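Local coordinates for large exoprotein involved in heme utilization or adhesion (Yersinia kristensenii ATCC 33638, PDB 5E3E), which is the C-terminal toxin domain of a contact-dependent growth inhibition system, a probable RNase of the RNase A superfamily held here by its immunity protein, at residues I93-D98 against Y105-G110; K43-N48 against L64-Q69. All coordinates share one frame; numbering follows the deposited sequence. Where two conformers were deposited one is given.

Contact 1 of 2, residues I93-D98 against Y105-G110; sequences IIIARD and YKIITG
Ile94 meets two consecutive residues of the partner strand at once, forming a classic beta bulge in the pairing of 93-98 with 105-110. Its carbonyl oxygen takes a hydrogen bond from Ile108 N, with Ile94 O to Ile108 N at 2.8 Å and the donor lying in the carbonyl plane, while Thr109 N adds a weak one at 3.3 Å to the same Ile94 O. In return, Ile94 N gives a nearly straight bond to Thr109 O, at 2.9 Å and 177°. Beyond the bulge the register has slipped by one residue, and Ala96 and Lys106 exchange a reciprocal pair of backbone bonds.

The extra residue turns the Ile108 side chain toward the 93-98 strand. Its CB rests near Ile94 O, and CG1 packs on Ala96 CB at 3.7 Å. On the face of Ile93, Ile95 and Ile107, methyl meets methyl where Ile93 CG2 lies 4.0 Å from Ile107 CG2. The Ile95 CD1 methyl sits over one face of the Tyr105 ring in a CH-pi contact, 4.1 Å from the centroid and shifted toward the rim. Tyr105 reaches it with CG set between backbone N and carbonyl carbon (chi1 62°). Helices 34-47 and 49-58 pack on this side, with Thr41 and Ala44 against Ile93 and Ile52 against Ile95 and Tyr105. On the face of Ile94 and Thr109, Thr109 OG1 bonds Asp21 and Ile94 packs on Cys16 of the immunity protein chain; Ile108 meets Leu25 of the same chain. At the turn end, Asp98 OD2 lies 3.4 Å from the methylene Lys106 CD, whereas Asp98 OD1 bonds Ser100.

Antiparallel pairing across a short connection makes this the bulged beta hairpin of strands 86-97 and 105-113, part of the antiparallel sheet of the RNase A-like domain.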
# COMPACT_ATOMS: atom_id res chain seq x y z
N ILE B 93 6.54 1.44 -5.49
CA ILE B 93 7.66 0.94 -4.72
C ILE B 93 7.56 1.52 -3.32
O ILE B 93 7.21 2.68 -3.18
CB ILE B 93 9.02 1.40 -5.34
CG1 ILE B 93 9.10 1.10 -6.86
CG2 ILE B 93 10.18 0.82 -4.57
CD1 ILE B 93 8.85 -0.27 -7.28
N ILE B 94 7.86 0.74 -2.30
CA ILE B 94 7.88 1.26 -0.93
C ILE B 94 9.30 1.17 -0.43
O ILE B 94 9.89 0.08 -0.46
CB ILE B 94 6.97 0.46 0.03
CG1 ILE B 94 5.50 0.43 -0.44
CG2 ILE B 94 7.05 1.01 1.47
CD1 ILE B 94 4.93 1.77 -0.73
N ILE B 95 9.84 2.29 0.05
CA ILE B 95 11.18 2.32 0.63
C ILE B 95 11.13 2.71 2.09
O ILE B 95 10.13 3.23 2.58
CB ILE B 95 12.13 3.24 -0.15
CG1 ILE B 95 11.75 4.73 -0.01
CG2 ILE B 95 12.17 2.83 -1.59
CD1 ILE B 95 12.80 5.68 -0.55
N ALA B 96 12.19 2.40 2.80
CA ALA B 96 12.30 2.80 4.18
C ALA B 96 13.66 3.39 4.45
O ALA B 96 14.66 2.94 3.89
CB ALA B 96 12.07 1.62 5.09
N ARG B 97 13.71 4.38 5.33
CA ARG B 97 14.96 5.04 5.66
C ARG B 97 15.85 4.00 6.34
O ARG B 97 15.41 3.33 7.27
CB ARG B 97 14.68 6.23 6.58
CG ARG B 97 15.83 7.22 6.69
CD ARG B 97 15.50 8.36 7.64
NE ARG B 97 14.28 9.07 7.25
CZ ARG B 97 13.07 8.81 7.74
NH1 ARG B 97 12.02 9.50 7.32
NH2 ARG B 97 12.90 7.88 8.66
N ASP B 98 17.09 3.87 5.86
CA ASP B 98 18.06 2.88 6.36
C ASP B 98 19.47 3.46 6.22
O ASP B 98 20.16 3.19 5.23
CB ASP B 98 17.94 1.57 5.57
CG ASP B 98 18.81 0.46 6.17
OD1 ASP B 98 19.50 0.72 7.17
OD2 ASP B 98 18.79 -0.68 5.64
N TYR B 105 18.50 4.36 2.08
CA TYR B 105 17.21 3.67 2.16
C TYR B 105 17.31 2.23 1.68
O TYR B 105 18.23 1.86 0.96
CB TYR B 105 16.13 4.40 1.35
CG TYR B 105 16.41 4.51 -0.13
CD1 TYR B 105 16.10 3.46 -1.00
CD2 TYR B 105 16.99 5.65 -0.67
CE1 TYR B 105 16.38 3.54 -2.36
CE2 TYR B 105 17.26 5.75 -2.03
CZ TYR B 105 16.95 4.70 -2.87
OH TYR B 105 17.24 4.82 -4.21
N LYS B 106 16.34 1.42 2.08
CA LYS B 106 16.19 0.11 1.47
C LYS B 106 14.82 -0.01 0.81
O LYS B 106 13.88 0.61 1.24
CB LYS B 106 16.40 -0.99 2.49
CG LYS B 106 15.31 -1.14 3.52
CD LYS B 106 15.76 -1.93 4.75
CE LYS B 106 16.46 -3.25 4.41
NZ LYS B 106 15.57 -4.27 3.81
N ILE B 107 14.76 -0.82 -0.23
CA ILE B 107 13.50 -1.14 -0.87
C ILE B 107 12.79 -2.24 -0.07
O ILE B 107 13.27 -3.38 0.09
CB ILE B 107 13.73 -1.60 -2.32
CG1 ILE B 107 14.33 -0.45 -3.13
CG2 ILE B 107 12.42 -2.05 -2.94
CD1 ILE B 107 14.97 -0.94 -4.41
N ILE B 108 11.62 -1.88 0.44
CA ILE B 108 10.86 -2.82 1.26
C ILE B 108 10.11 -3.78 0.36
O ILE B 108 10.16 -4.98 0.54
CB ILE B 108 9.86 -2.07 2.15
CG1 ILE B 108 10.66 -1.19 3.15
CG2 ILE B 108 8.97 -3.03 2.91
CD1 ILE B 108 11.54 -1.95 4.13
N THR B 109 9.39 -3.22 -0.60
CA THR B 109 8.69 -4.04 -1.60
C THR B 109 8.29 -3.18 -2.78
O THR B 109 8.55 -1.98 -2.81
CB THR B 109 7.45 -4.74 -0.99
OG1 THR B 109 6.94 -5.77 -1.86
CG2 THR B 109 6.39 -3.77 -0.62
N GLY B 110 7.69 -3.82 -3.77
CA GLY B 110 7.16 -3.08 -4.91
C GLY B 110 6.38 -4.03 -5.80
O GLY B 110 6.62 -5.22 -5.79

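Contact 2 of 2, residues K43-N48 against L64-Q69; sequences KAIDSN and LEIDYQ
Ile66 CD1 presses against the helix at Ala44, 3.9 Å from Ala44 CB, and lies equally close to Ile45 CG1. It gets there because chi1 of 60° sets Ile66 CG1 between the backbone N and the carbonyl carbon, directing that branch at the helix. The other branch, CG2, lies beside Asn48 CB. Ala44 CB also touches Tyr68 CB at 4.0 Å.

Outward from this apolar patch, the Asn48 amide bridges the two elements. Its ND2 donates to Ala44 O at 2.7 Å, almost straight at 171° and with the oxygen in the amide plane, and to Asp67 O at 3.2 Å, from a direction tilted out of that plane. On the other arm, Asn48 OD1 accepts from a water that in turn accepts from Asp67 N. The amide's rotation is thereby fixed, so Asn48, at the junction of helices 34-47 and 49-58, holds Asp67 O directly and Asp67 N through the water.

Farther along the strand, Lys43 runs obliquely across Tyr68. Its chain bends at chi3, which brings CE within 3.6 Å of Tyr68 CE1 and lets NZ donate to Tyr68 OH at 2.9 Å. The bond ties the end of an exposed lysine to a buried tyrosine.

The C-terminal end of helix 34-47 thus packs on one face of the antiparallel sheet of the RNase A-like domain, crossing strand 63-68 at 110° between the two short segments. Strand 86-97 flanks that strand, with Ile93 touching both Ala44 and Ile66, while helix 49-58 supplies Ile52 against Ile45 and Leu64.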
# COMPACT_ATOMS: atom_id res chain seq x y z
N LYS B 43 13.71 3.28 -12.73
CA LYS B 43 13.02 4.46 -13.28
C LYS B 43 12.19 5.20 -12.21
O LYS B 43 12.16 6.44 -12.17
CB LYS B 43 12.12 4.07 -14.46
CG LYS B 43 12.91 3.64 -15.70
CD LYS B 43 11.99 3.33 -16.86
CE LYS B 43 11.28 2.01 -16.66
NZ LYS B 43 10.66 1.51 -17.92
N ALA B 44 11.53 4.46 -11.34
CA ALA B 44 10.73 5.05 -10.29
C ALA B 44 11.61 5.81 -9.30
O ALA B 44 11.27 6.90 -8.87
CB ALA B 44 9.92 3.98 -9.55
N ILE B 45 12.75 5.24 -8.94
CA ILE B 45 13.66 5.95 -8.03
C ILE B 45 14.20 7.24 -8.69
O ILE B 45 14.20 8.33 -8.08
CB ILE B 45 14.82 5.05 -7.57
CG1 ILE B 45 14.32 4.01 -6.57
CG2 ILE B 45 15.95 5.90 -6.96
CD1 ILE B 45 15.22 2.79 -6.46
N ASP B 46 14.63 7.11 -9.93
CA ASP B 46 15.21 8.24 -10.65
C ASP B 46 14.21 9.35 -10.89
O ASP B 46 14.53 10.54 -10.74
CB ASP B 46 15.83 7.80 -11.98
CG ASP B 46 17.10 6.97 -11.79
OD1 ASP B 46 17.73 7.04 -10.71
OD2 ASP B 46 17.48 6.26 -12.73
N SER B 47 12.98 9.01 -11.24
CA SER B 47 11.96 10.04 -11.44
C SER B 47 11.39 10.63 -10.13
O SER B 47 10.64 11.60 -10.19
CB SER B 47 10.86 9.54 -12.37
OG SER B 47 9.96 8.69 -11.71
N ASN B 48 11.74 10.06 -8.97
CA ASN B 48 11.27 10.57 -7.67
C ASN B 48 12.40 11.00 -6.76
O ASN B 48 12.24 11.06 -5.54
CB ASN B 48 10.46 9.49 -6.95
CG ASN B 48 9.09 9.30 -7.56
OD1 ASN B 48 8.15 10.05 -7.27
ND2 ASN B 48 8.97 8.30 -8.40
N LEU B 64 8.34 5.50 2.61
CA LEU B 64 7.99 6.42 1.53
C LEU B 64 7.48 5.62 0.32
O LEU B 64 8.10 4.66 -0.12
CB LEU B 64 9.19 7.27 1.11
CG LEU B 64 8.95 8.29 -0.04
CD1 LEU B 64 8.12 9.49 0.42
CD2 LEU B 64 10.27 8.74 -0.60
N GLU B 65 6.35 6.07 -0.20
CA GLU B 65 5.74 5.55 -1.43
C GLU B 65 6.28 6.29 -2.63
O GLU B 65 6.26 7.53 -2.65
CB GLU B 65 4.22 5.80 -1.36
CG GLU B 65 3.44 5.51 -2.63
CD GLU B 65 1.98 5.92 -2.55
OE1 GLU B 65 1.47 6.20 -1.42
OE2 GLU B 65 1.34 5.93 -3.65
N ILE B 66 6.74 5.57 -3.66
CA ILE B 66 7.11 6.21 -4.88
C ILE B 66 6.41 5.46 -5.99
O ILE B 66 6.45 4.24 -6.05
CB ILE B 66 8.63 6.28 -5.13
CG1 ILE B 66 9.25 4.91 -5.17
CG2 ILE B 66 9.30 7.11 -4.02
CD1 ILE B 66 10.62 4.87 -5.82
N ASP B 67 5.76 6.22 -6.85
CA ASP B 67 4.92 5.65 -7.89
C ASP B 67 5.58 5.81 -9.24
O ASP B 67 6.45 6.68 -9.44
CB ASP B 67 3.52 6.25 -7.82
CG ASP B 67 2.80 5.88 -6.52
OD1 ASP B 67 2.65 4.67 -6.24
OD2 ASP B 67 2.40 6.78 -5.76
N TYR B 68 5.21 4.91 -10.14
CA TYR B 68 5.75 4.82 -11.48
C TYR B 68 4.53 4.77 -12.38
O TYR B 68 3.59 4.01 -12.10
CB TYR B 68 6.53 3.52 -11.61
CG TYR B 68 6.91 3.14 -13.03
CD1 TYR B 68 8.02 3.70 -13.64
CD2 TYR B 68 6.17 2.21 -13.75
CE1 TYR B 68 8.38 3.36 -14.91
CE2 TYR B 68 6.54 1.82 -15.03
CZ TYR B 68 7.64 2.42 -15.61
OH TYR B 68 8.04 2.08 -16.89
N GLN B 69 4.52 5.59 -13.43
CA GLN B 69 3.45 5.59 -14.39
C GLN B 69 4.03 5.31 -15.78
O GLN B 69 5.12 5.77 -16.13
CB GLN B 69 2.71 6.94 -14.37
CG GLN B 69 2.10 7.31 -13.02
CD GLN B 69 3.07 8.00 -12.06
OE1 GLN B 69 3.95 8.78 -12.48
NE2 GLN B 69 2.92 7.73 -10.75
O HOH W 1 5.54 9.02 -6.66

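How the contacts relate
Strand 86-97 ties the two contacts together: it pairs with 105-113 in contact 1 and with 63-68, the strand of contact 2, on its other edge. Ile93 N to Ile66 O and Leu64 N to Ile95 O, both 2.9 Å, are probable hydrogen bonds across that second seam. Contact 1 is the more buried, a strand pair held chiefly by backbone bonds and isoleucines; contact 2 joins helix to strand through side-chain bonds and a water, grading from a buried alanine to an exposed lysine. The two meet where the Tyr105 hydroxyl packs against Ile45 of helix 34-47. The immunity protein chain packs directly on contact 1; at contact 2, Arg15 of that chain forms a salt bridge with Glu65.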